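Local coordinates for protein KLLA0B12012p (PDB 6Y3P) that is the yeast Pby1, a direct partner of the mRNA decapping enzyme Dcp2, whose C-terminal ATP-grasp domain, of the tubulin-tyrosine ligase family, probably binds ATP, at residues A[75-80]-A[327-332]. Residues are numbered along the deposited sequence; the frame is centred on the assembly and turned at random.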
ATOM      1  N   ILE A  75     -12.160  10.886  -0.557  1.00 55.51           N
ATOM      2  CA  ILE A  75     -11.901  11.965  -1.503  1.00 56.34           C
ATOM      3  C   ILE A  75     -10.428  12.392  -1.485  1.00 60.18           C
ATOM      4  O   ILE A  75      -9.799  12.428  -2.542  1.00 59.38           O
ATOM      5  CB  ILE A  75     -12.893  13.127  -1.272  1.00 60.89           C
ATOM      6  CG1 ILE A  75     -14.305  12.709  -1.736  1.00 62.31           C
ATOM      7  CG2 ILE A  75     -12.450  14.399  -2.014  1.00 62.98           C
ATOM      8  CD1 ILE A  75     -15.427  13.675  -1.414  1.00 68.98           C
ATOM      9  N   TYR A  76      -9.888  12.709  -0.291  1.00 56.95           N
ATOM     10  CA  TYR A  76      -8.516  13.183  -0.112  1.00 56.66           C
ATOM     11  C   TYR A  76      -7.634  12.072   0.420  1.00 59.81           C
ATOM     12  O   TYR A  76      -7.598  11.835   1.624  1.00 60.32           O
ATOM     13  CB  TYR A  76      -8.470  14.420   0.821  1.00 58.60           C
ATOM     14  CG  TYR A  76      -9.229  15.622   0.303  1.00 61.36           C
ATOM     15  CD1 TYR A  76      -8.727  16.390  -0.745  1.00 63.84           C
ATOM     16  CD2 TYR A  76     -10.465  15.970   0.830  1.00 62.11           C
ATOM     17  CE1 TYR A  76      -9.436  17.471  -1.256  1.00 65.58           C
ATOM     18  CE2 TYR A  76     -11.171  17.065   0.349  1.00 64.15           C
ATOM     19  CZ  TYR A  76     -10.649  17.821  -0.691  1.00 71.61           C
ATOM     20  OH  TYR A  76     -11.333  18.914  -1.167  1.00 67.92           O
ATOM     21  N   ARG A  77      -6.932  11.377  -0.462  1.00 55.68           N
ATOM     22  CA  ARG A  77      -6.088  10.299  -0.004  1.00 55.04           C
ATOM     23  C   ARG A  77      -4.689  10.297  -0.672  1.00 59.89           C
ATOM     24  O   ARG A  77      -3.923   9.360  -0.473  1.00 60.69           O
ATOM     25  CB  ARG A  77      -6.836   8.956  -0.130  1.00 55.48           C
ATOM     26  CG  ARG A  77      -7.003   8.406  -1.521  1.00 60.36           C
ATOM     27  CD  ARG A  77      -8.398   8.571  -2.092  1.00 58.65           C
ATOM     28  NE  ARG A  77      -8.294   8.502  -3.553  1.00 65.92           N
ATOM     29  CZ  ARG A  77      -8.526   7.415  -4.278  1.00 82.17           C
ATOM     30  NH1 ARG A  77      -8.342   7.435  -5.594  1.00 83.44           N
ATOM     31  NH2 ARG A  77      -8.959   6.303  -3.700  1.00 63.02           N
ATOM     32  N   LYS A  78      -4.350  11.371  -1.401  1.00 56.62           N
ATOM     33  CA  LYS A  78      -3.077  11.590  -2.114  1.00 56.14           C
ATOM     34  C   LYS A  78      -1.861  11.495  -1.189  1.00 61.66           C
ATOM     35  O   LYS A  78      -0.817  10.986  -1.597  1.00 60.86           O
ATOM     36  CB  LYS A  78      -3.122  12.949  -2.845  1.00 57.74           C
ATOM     37  CG  LYS A  78      -1.786  13.617  -3.133  1.00 62.02           C
ATOM     38  CD  LYS A  78      -1.919  14.629  -4.241  1.00 65.82           C
ATOM     39  CE  LYS A  78      -0.603  15.291  -4.514  1.00 65.06           C
ATOM     40  NZ  LYS A  78      -0.639  16.119  -5.748  1.00 64.87           N
ATOM     41  N   ALA A  79      -2.023  11.958   0.070  1.00 59.34           N
ATOM     42  CA  ALA A  79      -1.017  11.937   1.137  1.00 57.83           C
ATOM     43  C   ALA A  79      -0.565  10.506   1.504  1.00 61.32           C
ATOM     44  O   ALA A  79       0.473  10.363   2.142  1.00 62.11           O
ATOM     45  CB  ALA A  79      -1.554  12.663   2.371  1.00 58.03           C
ATOM     46  N   ILE A  80      -1.328   9.451   1.114  1.00 56.62           N
ATOM     47  CA  ILE A  80      -0.920   8.069   1.402  1.00 55.73           C
ATOM     48  C   ILE A  80      -0.809   7.223   0.124  1.00 58.05           C
ATOM     49  O   ILE A  80       0.081   6.389   0.055  1.00 57.13           O
ATOM     50  CB  ILE A  80      -1.744   7.347   2.532  1.00 58.79           C
ATOM     51  CG1 ILE A  80      -3.136   6.853   2.061  1.00 59.61           C
ATOM     52  CG2 ILE A  80      -1.860   8.223   3.786  1.00 58.35           C
ATOM     53  CD1 ILE A  80      -3.764   5.798   2.934  1.00 60.29           C
ATOM     54  N   GLU A 327     -12.995   2.440   2.468  1.00 47.53           N
ATOM     55  CA  GLU A 327     -12.075   2.129   1.390  1.00 46.60           C
ATOM     56  C   GLU A 327     -11.144   1.020   1.795  1.00 49.08           C
ATOM     57  O   GLU A 327     -10.604   1.064   2.893  1.00 47.70           O
ATOM     58  CB  GLU A 327     -11.281   3.368   0.904  1.00 47.18           C
ATOM     59  CG  GLU A 327     -10.554   3.096  -0.410  1.00 53.12           C
ATOM     60  CD  GLU A 327      -9.946   4.257  -1.169  1.00 59.16           C
ATOM     61  OE1 GLU A 327     -10.263   5.418  -0.830  1.00 49.95           O
ATOM     62  OE2 GLU A 327      -9.150   4.004  -2.105  1.00 51.35           O
ATOM     63  N   THR A 328     -10.911   0.051   0.892  1.00 45.95           N
ATOM     64  CA  THR A 328      -9.921  -0.964   1.199  1.00 44.84           C
ATOM     65  C   THR A 328      -8.723  -0.695   0.285  1.00 49.60           C
ATOM     66  O   THR A 328      -8.857  -0.529  -0.929  1.00 49.18           O
ATOM     67  CB  THR A 328     -10.443  -2.405   1.298  1.00 48.35           C
ATOM     68  OG1 THR A 328      -9.663  -3.284   0.496  1.00 53.81           O
ATOM     69  CG2 THR A 328     -11.905  -2.549   1.033  1.00 42.22           C
ATOM     70  N   PHE A 329      -7.564  -0.559   0.912  1.00 45.08           N
ATOM     71  CA  PHE A 329      -6.311  -0.266   0.246  1.00 44.65           C
ATOM     72  C   PHE A 329      -5.424  -1.508   0.303  1.00 49.20           C
ATOM     73  O   PHE A 329      -5.566  -2.334   1.210  1.00 47.41           O
ATOM     74  CB  PHE A 329      -5.574   0.875   0.975  1.00 45.62           C
ATOM     75  CG  PHE A 329      -6.334   2.167   1.153  1.00 46.20           C
ATOM     76  CD1 PHE A 329      -7.114   2.383   2.285  1.00 47.59           C
ATOM     77  CD2 PHE A 329      -6.200   3.203   0.232  1.00 47.79           C
ATOM     78  CE1 PHE A 329      -7.780   3.604   2.475  1.00 48.77           C
ATOM     79  CE2 PHE A 329      -6.861   4.427   0.425  1.00 49.92           C
ATOM     80  CZ  PHE A 329      -7.653   4.613   1.539  1.00 47.62           C
ATOM     81  N   GLY A 330      -4.489  -1.579  -0.648  1.00 45.13           N
ATOM     82  CA  GLY A 330      -3.467  -2.607  -0.731  1.00 44.17           C
ATOM     83  C   GLY A 330      -2.142  -2.085  -0.207  1.00 48.05           C
ATOM     84  O   GLY A 330      -1.493  -1.272  -0.869  1.00 46.83           O
ATOM     85  N   PHE A 331      -1.751  -2.511   1.016  1.00 45.74           N
ATOM     86  CA  PHE A 331      -0.489  -2.093   1.614  1.00 45.25           C
ATOM     87  C   PHE A 331       0.603  -3.077   1.252  1.00 49.80           C
ATOM     88  O   PHE A 331       0.469  -4.269   1.507  1.00 50.39           O
ATOM     89  CB  PHE A 331      -0.597  -1.938   3.132  1.00 45.77           C
ATOM     90  CG  PHE A 331      -1.113  -0.614   3.631  1.00 45.80           C
ATOM     91  CD1 PHE A 331      -2.369  -0.150   3.251  1.00 46.74           C
ATOM     92  CD2 PHE A 331      -0.420   0.094   4.602  1.00 46.43           C
ATOM     93  CE1 PHE A 331      -2.878   1.027   3.781  1.00 47.64           C
ATOM     94  CE2 PHE A 331      -0.932   1.278   5.129  1.00 48.38           C
ATOM     95  CZ  PHE A 331      -2.158   1.737   4.716  1.00 46.32           C
ATOM     96  N   ASP A 332       1.665  -2.575   0.636  1.00 47.02           N
ATOM     97  CA  ASP A 332       2.795  -3.400   0.242  1.00 48.12           C
ATOM     98  C   ASP A 332       3.994  -3.181   1.136  1.00 48.25           C
ATOM     99  O   ASP A 332       4.545  -2.067   1.246  1.00 48.68           O
ATOM    100  CB  ASP A 332       3.131  -3.249  -1.249  1.00 52.07           C
ATOM    101  CG  ASP A 332       2.013  -3.820  -2.114  1.00 74.53           C
ATOM    102  OD1 ASP A 332       2.010  -5.057  -2.351  1.00 76.58           O
ATOM    103  OD2 ASP A 332       1.097  -3.054  -2.475  1.00 85.03           O
TER
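Arg77 and Glu327 form a buried salt bridge. Arg77 NH2 lies 2.8 Å from Glu327 OE2. Arg77 NH2 also gives a weak hydrogen bond to Glu327 OE1, at 3.3 Å with an N-H...O angle of 150°. The carboxylate meets the edge of the guanidinium, with the two planes turned 37° apart. Beside this pair, the Phe329 ring has a contact on each face. Ile80 CD1 lies 4.2 Å above the plane of the Phe329 ring, offset toward the rim. Glu327 CG covers the opposite face, also offset. Arg77 CG comes to the ring edge, 4.4 Å from Phe329 CE2. Glu327 and Phe329 belong to strand 326-335, which pairs with strands 215-224 and 341-347 in the larger antiparallel sheet of the ATP-grasp fold. Arg77 is the N-cap residue of the short helix 78-81, so the contact ties the start of that helix to the sheet. Glu327 CG is anti to the backbone N (chi1 -168°), and the extended chain carries the carboxylate across to Arg77. Tyr74 N also bonds to Glu327 OE1. An alanine in place of Glu327 would probably leave the buried Arg77 charge and Tyr74 N without this carboxylate. Arg77 also makes a cation-pi contact with Tyr55. Phe308 and Val346 pack on Ile80.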